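Local coordinates for protein Non-ribosomal peptide synthetase (Streptomyces halstedii, PDB 3WVN) that belongs to the non-ribosomal peptide synthetases and has the AMP-binding fold of the ANL superfamily, here holding aspartic acid in a pocket, at residues V123-G128 with L198-G203; W245-Y250 with P286-L291. One frame throughout, in Å; residues are numbered along the deposited sequence.

Interaction 1 of 2, residues V123-G128 with L198-G203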
loop_
_atom_site.group_PDB
_atom_site.type_symbol
_atom_site.label_atom_id
_atom_site.label_comp_id
_atom_site.label_asym_id
_atom_site.label_seq_id
_atom_site.Cartn_x
_atom_site.Cartn_y
_atom_site.Cartn_z
ATOM N N VAL A 123 -10.798 -5.502 2.113
ATOM C CA VAL A 123 -10.010 -6.217 3.107
ATOM C C VAL A 123 -9.101 -7.183 2.376
ATOM O O VAL A 123 -9.498 -8.322 2.146
ATOM C CB VAL A 123 -10.886 -6.982 4.115
ATOM C CG1 VAL A 123 -10.032 -7.488 5.273
ATOM C CG2 VAL A 123 -11.997 -6.068 4.640
ATOM N N PRO A 124 -7.894 -6.725 1.982
ATOM C CA PRO A 124 -7.040 -7.580 1.202
ATOM C C PRO A 124 -6.257 -8.547 2.085
ATOM O O PRO A 124 -5.631 -8.123 3.066
ATOM C CB PRO A 124 -6.085 -6.617 0.528
ATOM C CG PRO A 124 -5.978 -5.520 1.512
ATOM C CD PRO A 124 -7.332 -5.378 2.125
ATOM N N LEU A 125 -6.297 -9.806 1.707
ATOM C CA LEU A 125 -5.531 -10.849 2.347
ATOM C C LEU A 125 -4.595 -11.507 1.328
ATOM O O LEU A 125 -4.885 -11.672 0.145
ATOM C CB LEU A 125 -6.433 -11.945 2.954
ATOM C CG LEU A 125 -7.138 -11.773 4.322
ATOM C CD1 LEU A 125 -7.507 -10.360 4.556
ATOM C CD2 LEU A 125 -8.354 -12.674 4.622
ATOM N N ASN A 126 -3.473 -11.924 1.857
ATOM C CA ASN A 126 -2.471 -12.620 1.129
ATOM C C ASN A 126 -2.872 -14.066 0.755
ATOM O O ASN A 126 -3.334 -14.798 1.608
ATOM C CB ASN A 126 -1.225 -12.656 2.010
ATOM C CG ASN A 126 0.009 -12.701 1.194
ATOM O OD1 ASN A 126 0.384 -11.707 0.577
ATOM N ND2 ASN A 126 0.618 -13.870 1.114
ATOM N N PRO A 127 -2.682 -14.475 -0.520
ATOM C CA PRO A 127 -2.887 -15.871 -0.882
ATOM C C PRO A 127 -1.870 -16.706 -0.125
ATOM O O PRO A 127 -0.774 -16.218 0.184
ATOM C CB PRO A 127 -2.528 -15.925 -2.369
ATOM C CG PRO A 127 -2.525 -14.519 -2.826
ATOM C CD PRO A 127 -2.071 -13.740 -1.632
ATOM N N GLY A 128 -2.175 -17.957 0.133
ATOM C CA GLY A 128 -1.260 -18.791 0.914
ATOM C C GLY A 128 -1.462 -18.831 2.428
ATOM O O GLY A 128 -0.853 -19.655 3.093
ATOM N N LEU A 198 -9.346 -2.239 5.663
ATOM C CA LEU A 198 -8.762 -2.859 6.858
ATOM C C LEU A 198 -7.496 -3.586 6.469
ATOM O O LEU A 198 -7.494 -4.344 5.514
ATOM C CB LEU A 198 -9.716 -3.901 7.490
ATOM C CG LEU A 198 -11.152 -3.466 7.728
ATOM C CD1 LEU A 198 -11.900 -4.567 8.497
ATOM C CD2 LEU A 198 -11.236 -2.134 8.462
ATOM N N ILE A 199 -6.413 -3.352 7.210
ATOM C CA ILE A 199 -5.122 -3.961 6.898
ATOM C C ILE A 199 -4.803 -4.832 8.062
ATOM O O ILE A 199 -4.580 -4.327 9.150
ATOM C CB ILE A 199 -3.991 -2.943 6.769
ATOM C CG1 ILE A 199 -4.311 -1.822 5.773
ATOM C CG2 ILE A 199 -2.677 -3.639 6.362
ATOM C CD1 ILE A 199 -4.352 -2.333 4.373
ATOM N N TYR A 200 -4.846 -6.139 7.861
ATOM C CA TYR A 200 -4.498 -7.083 8.920
ATOM C C TYR A 200 -2.960 -7.114 9.064
ATOM O O TYR A 200 -2.280 -7.293 8.101
ATOM C CB TYR A 200 -5.109 -8.485 8.637
ATOM C CG TYR A 200 -6.553 -8.514 9.119
ATOM C CD1 TYR A 200 -6.853 -8.819 10.439
ATOM C CD2 TYR A 200 -7.596 -8.114 8.296
ATOM C CE1 TYR A 200 -8.150 -8.737 10.917
ATOM C CE2 TYR A 200 -8.886 -8.035 8.765
ATOM C CZ TYR A 200 -9.166 -8.362 10.078
ATOM O OH TYR A 200 -10.460 -8.300 10.540
ATOM N N THR A 201 -2.446 -6.948 10.279
ATOM C CA THR A 201 -1.000 -7.019 10.584
ATOM C C THR A 201 -0.644 -8.248 11.431
ATOM O O THR A 201 0.509 -8.597 11.579
ATOM C CB THR A 201 -0.605 -5.778 11.392
ATOM O OG1 THR A 201 -1.471 -5.668 12.544
ATOM C CG2 THR A 201 -0.788 -4.504 10.540
ATOM N N SER A 202 -1.663 -8.960 11.914
ATOM C CA SER A 202 -1.482 -10.105 12.811
ATOM C C SER A 202 -0.995 -11.361 12.072
ATOM O O SER A 202 -1.482 -11.704 11.008
ATOM C CB SER A 202 -2.807 -10.398 13.493
ATOM O OG SER A 202 -3.865 -10.529 12.558
ATOM N N GLY A 203 -0.007 -12.047 12.625
ATOM C CA GLY A 203 0.386 -13.305 12.042
ATOM C C GLY A 203 -0.527 -14.451 12.476
ATOM O O GLY A 203 -1.530 -14.268 13.227
HETATM O O HOH W 1 -6.234 -6.753 5.449
#

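Interaction 2 of 2, residues W245-Y250 with P286-L291. With ASP (aspartic acid), chain C.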
loop_
_atom_site.group_PDB
_atom_site.type_symbol
_atom_site.label_atom_id
_atom_site.label_comp_id
_atom_site.label_asym_id
_atom_site.label_seq_id
_atom_site.Cartn_x
_atom_site.Cartn_y
_atom_site.Cartn_z
ATOM N N TRP A 245 -0.326 -5.833 1.949
ATOM C CA TRP A 245 0.597 -5.102 2.820
ATOM C C TRP A 245 0.412 -3.624 2.386
ATOM O O TRP A 245 0.240 -3.363 1.217
ATOM C CB TRP A 245 2.002 -5.613 2.450
ATOM C CG TRP A 245 3.211 -5.237 3.258
ATOM C CD1 TRP A 245 3.348 -4.281 4.247
ATOM C CD2 TRP A 245 4.517 -5.771 3.043
ATOM N NE1 TRP A 245 4.664 -4.244 4.698
ATOM C CE2 TRP A 245 5.394 -5.151 3.964
ATOM C CE3 TRP A 245 5.019 -6.750 2.180
ATOM C CZ2 TRP A 245 6.741 -5.484 4.036
ATOM C CZ3 TRP A 245 6.366 -7.088 2.254
ATOM C CH2 TRP A 245 7.209 -6.455 3.175
ATOM N N ASP A 246 0.447 -2.677 3.307
ATOM C CA ASP A 246 0.321 -1.274 2.904
ATOM C C ASP A 246 1.480 -0.785 2.021
ATOM O O ASP A 246 1.368 0.250 1.349
ATOM C CB ASP A 246 0.062 -0.344 4.106
ATOM C CG ASP A 246 1.278 -0.127 5.009
ATOM O OD1 ASP A 246 2.464 -0.334 4.603
ATOM O OD2 ASP A 246 1.019 0.314 6.165
ATOM N N PHE A 247 2.570 -1.553 1.978
ATOM C CA PHE A 247 3.681 -1.206 1.097
ATOM C C PHE A 247 3.201 -1.296 -0.329
ATOM O O PHE A 247 3.262 -0.336 -1.067
ATOM C CB PHE A 247 4.875 -2.136 1.351
ATOM C CG PHE A 247 6.190 -1.448 1.308
ATOM C CD1 PHE A 247 6.445 -0.426 0.400
ATOM C CD2 PHE A 247 7.192 -1.818 2.172
ATOM C CE1 PHE A 247 7.683 0.226 0.365
ATOM C CE2 PHE A 247 8.442 -1.181 2.125
ATOM C CZ PHE A 247 8.698 -0.185 1.208
ATOM N N GLY A 248 2.581 -2.397 -0.712
ATOM C CA GLY A 248 1.984 -2.448 -2.059
ATOM C C GLY A 248 0.775 -1.541 -2.309
ATOM O O GLY A 248 0.585 -0.962 -3.406
ATOM N N LEU A 249 -0.083 -1.431 -1.315
ATOM C CA LEU A 249 -1.320 -0.667 -1.516
ATOM C C LEU A 249 -0.966 0.751 -1.858
ATOM O O LEU A 249 -1.584 1.396 -2.714
ATOM C CB LEU A 249 -2.157 -0.693 -0.249
ATOM C CG LEU A 249 -3.687 -0.819 -0.302
ATOM C CD1 LEU A 249 -4.340 0.160 0.619
ATOM C CD2 LEU A 249 -4.326 -0.795 -1.670
ATOM N N TYR A 250 0.018 1.268 -1.169
ATOM C CA TYR A 250 0.396 2.665 -1.402
ATOM C C TYR A 250 1.185 2.920 -2.663
ATOM O O TYR A 250 1.213 4.045 -3.139
ATOM C CB TYR A 250 1.064 3.242 -0.188
ATOM C CG TYR A 250 0.054 3.664 0.871
ATOM C CD1 TYR A 250 -0.257 5.001 1.065
ATOM C CD2 TYR A 250 -0.548 2.731 1.670
ATOM C CE1 TYR A 250 -1.139 5.393 2.053
ATOM C CE2 TYR A 250 -1.455 3.101 2.662
ATOM C CZ TYR A 250 -1.733 4.436 2.856
ATOM O OH TYR A 250 -2.660 4.842 3.766
ATOM N N PRO A 286 10.224 -0.039 -4.569
ATOM C CA PRO A 286 10.175 -0.214 -3.123
ATOM C C PRO A 286 10.880 -1.541 -2.770
ATOM O O PRO A 286 10.708 -2.561 -3.461
ATOM C CB PRO A 286 8.679 -0.328 -2.822
ATOM C CG PRO A 286 8.072 -0.869 -4.091
ATOM C CD PRO A 286 8.904 -0.187 -5.185
ATOM N N ILE A 287 11.642 -1.495 -1.700
ATOM C CA ILE A 287 12.396 -2.592 -1.270
ATOM C C ILE A 287 12.165 -2.811 0.182
ATOM O O ILE A 287 11.745 -1.899 0.938
ATOM C CB ILE A 287 13.940 -2.412 -1.463
ATOM C CG1 ILE A 287 14.405 -1.083 -0.907
ATOM C CG2 ILE A 287 14.325 -2.533 -2.917
ATOM C CD1 ILE A 287 15.918 -0.957 -0.936
ATOM N N VAL A 288 12.561 -4.002 0.555
ATOM C CA VAL A 288 12.747 -4.406 1.933
ATOM C C VAL A 288 14.152 -5.018 1.995
ATOM O O VAL A 288 14.711 -5.385 0.941
ATOM C CB VAL A 288 11.524 -5.366 2.162
ATOM C CG1 VAL A 288 11.864 -6.830 2.255
ATOM C CG2 VAL A 288 10.601 -4.823 3.233
ATOM N N PRO A 289 14.792 -5.059 3.169
ATOM C CA PRO A 289 16.217 -5.496 3.129
ATOM C C PRO A 289 16.515 -6.866 2.457
ATOM O O PRO A 289 17.522 -7.003 1.740
ATOM C CB PRO A 289 16.568 -5.542 4.584
ATOM C CG PRO A 289 15.738 -4.439 5.181
ATOM C CD PRO A 289 14.433 -4.516 4.492
ATOM N N SER A 290 15.638 -7.868 2.631
ATOM C CA SER A 290 15.907 -9.181 2.052
ATOM C C SER A 290 15.816 -9.135 0.521
ATOM O O SER A 290 16.594 -9.789 -0.190
ATOM C CB SER A 290 14.958 -10.244 2.608
ATOM O OG SER A 290 13.625 -9.871 2.334
ATOM N N LEU A 291 14.861 -8.351 0.035
ATOM C CA LEU A 291 14.653 -8.165 -1.383
ATOM C C LEU A 291 15.807 -7.364 -2.015
ATOM O O LEU A 291 16.213 -7.642 -3.135
ATOM C CB LEU A 291 13.340 -7.444 -1.600
ATOM C CG LEU A 291 13.012 -7.054 -3.035
ATOM C CD1 LEU A 291 13.039 -8.266 -3.956
ATOM C CD2 LEU A 291 11.678 -6.337 -3.107
HETATM N N ASP C . 3.807 0.515 6.908
HETATM C CA ASP C . 5.294 0.819 6.908
HETATM C C ASP C . 5.734 1.723 5.774
HETATM O O ASP C . 5.130 1.662 4.663
HETATM C CB ASP C . 6.126 -0.463 6.871
HETATM C CG ASP C . 5.594 -1.563 7.856
HETATM O OD1 ASP C . 6.097 -2.714 7.776
HETATM O OD2 ASP C . 4.675 -1.284 8.676
HETATM O OXT ASP C . 6.716 2.486 5.982
#

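Interaction 1 of 2, residues V123-G128 with L198-G203
Val-123 meets Leu-198 and Tyr-200 where two strands of an ANL-type AMP-binding domain, 121-125 and 195-200, run side by side at 26°. Each methyl of the valine has its own partner. CG1, anti to the backbone N (chi1 -169°), comes to the edge of the Tyr-200 ring, near its plane, 3.7 Å from CE2. CG2, beside the backbone N, rests 4.1 Å from CG of Leu-198. Leu-125 CD1 adds a looser contact with the same tyrosine ring. Beside these, the ring atom CD of Pro-124 lies 3.5 Å from the carbonyl O of Leu-198.

Directly between the segments no hydrogen bond forms, although the backbone of Leu-198 is hydrogen-bonded to Phe-122, the residue preceding Val-123. The strands spread apart from there: the CA atoms of Val-123 and Leu-198 are 5.2 Å apart, those of Leu-125 and Tyr-200 7.6 Å. A single water bridges the widening gap, donating to Pro-124 O and Leu-198 O and accepting from Tyr-200 N at 2.8 Å.

Further out, strand 97-101 pairs with Val-123 and Leu-125, and strand 210-214 pairs with Ile-199, so the contact joins the edge of a parallel sheet to a two-stranded antiparallel one. Helix 131-141 packs on Leu-125 and Tyr-200, and OD2 of its Asp-140 is hydrogen-bonded to the tyrosine OH.

Interaction 2 of 2, residues W245-Y250 with P286-L291
Phe-247, in the first turn of helix 246-258, packs against Pro-286 near the end of strand 284-287, at a strand-to-helix junction of the AMP-binding fold that borders the aspartic acid pocket. Apolar contacts dominate the meeting of the two segments. CE1 of the phenylalanine lies 3.4 Å from CB of Pro-286, with CD1 and CZ of the same ring a little farther from that carbon. Val-288, at the N-cap position of helix 289-300, points its CB toward the other segment, and its CG2 sits 3.8 Å from CH2 of Trp-245, on the far side of the indole from the backbone. The same methyl lies more loosely, at 4.4 Å, by CE2 of Phe-247, and thus touches both aromatic side chains. Within its own segment, Phe-247 places its CB over one face of the indole, toward the rim. Trp-245 reaches across because its CG is anti to the backbone N (chi1 -171°).

Between backbone and ring, the carbonyl O of Ile-287 approaches CZ of Phe-247 at 3.5 Å. No hydrogen bond links the two segments, and Phe-247 has a cation-pi partner beyond them in Arg-347, which is itself hydrogen-bonded to the ligand.

Polar contacts gather at the start of helix 246-258, which Trp-245 precedes as N-cap residue; its carbonyl O accepts a hydrogen bond from Leu-249 N. Asp-246 OD1 makes a salt bridge with Lys-346 while OD2 is hydrogen-bonded to Thr-343, so each carboxylate oxygen has a protein partner, which would help to fix its rotation. The indole presents its edge to OD1 of the aspartic acid, and Asp-246 OD1 accepts a hydrogen bond from the ligand amino N at 2.8 Å.

How the interactions relate
Along the chain both segments of interaction 1 precede those of interaction 2, all within the AMP-binding domain. Their centres are 14 Å apart and their nearest atoms about 4 Å. Interaction 1 lies between a parallel sheet and a small antiparallel one, whereas interaction 2 joins helix 246-258 to strand 284-287 of the large mixed sheet and to the N-cap of helix 289-300. Thr-343 connects them: it touches Ile-199 and Thr-201 from interaction 1 and is hydrogen-bonded to Asp-246 in interaction 2. Trp-245 and Asp-246 of interaction 2 line the ligand pocket, as does Thr-343, while the side chain of Tyr-200 stands about 12 Å from the bound aspartic acid.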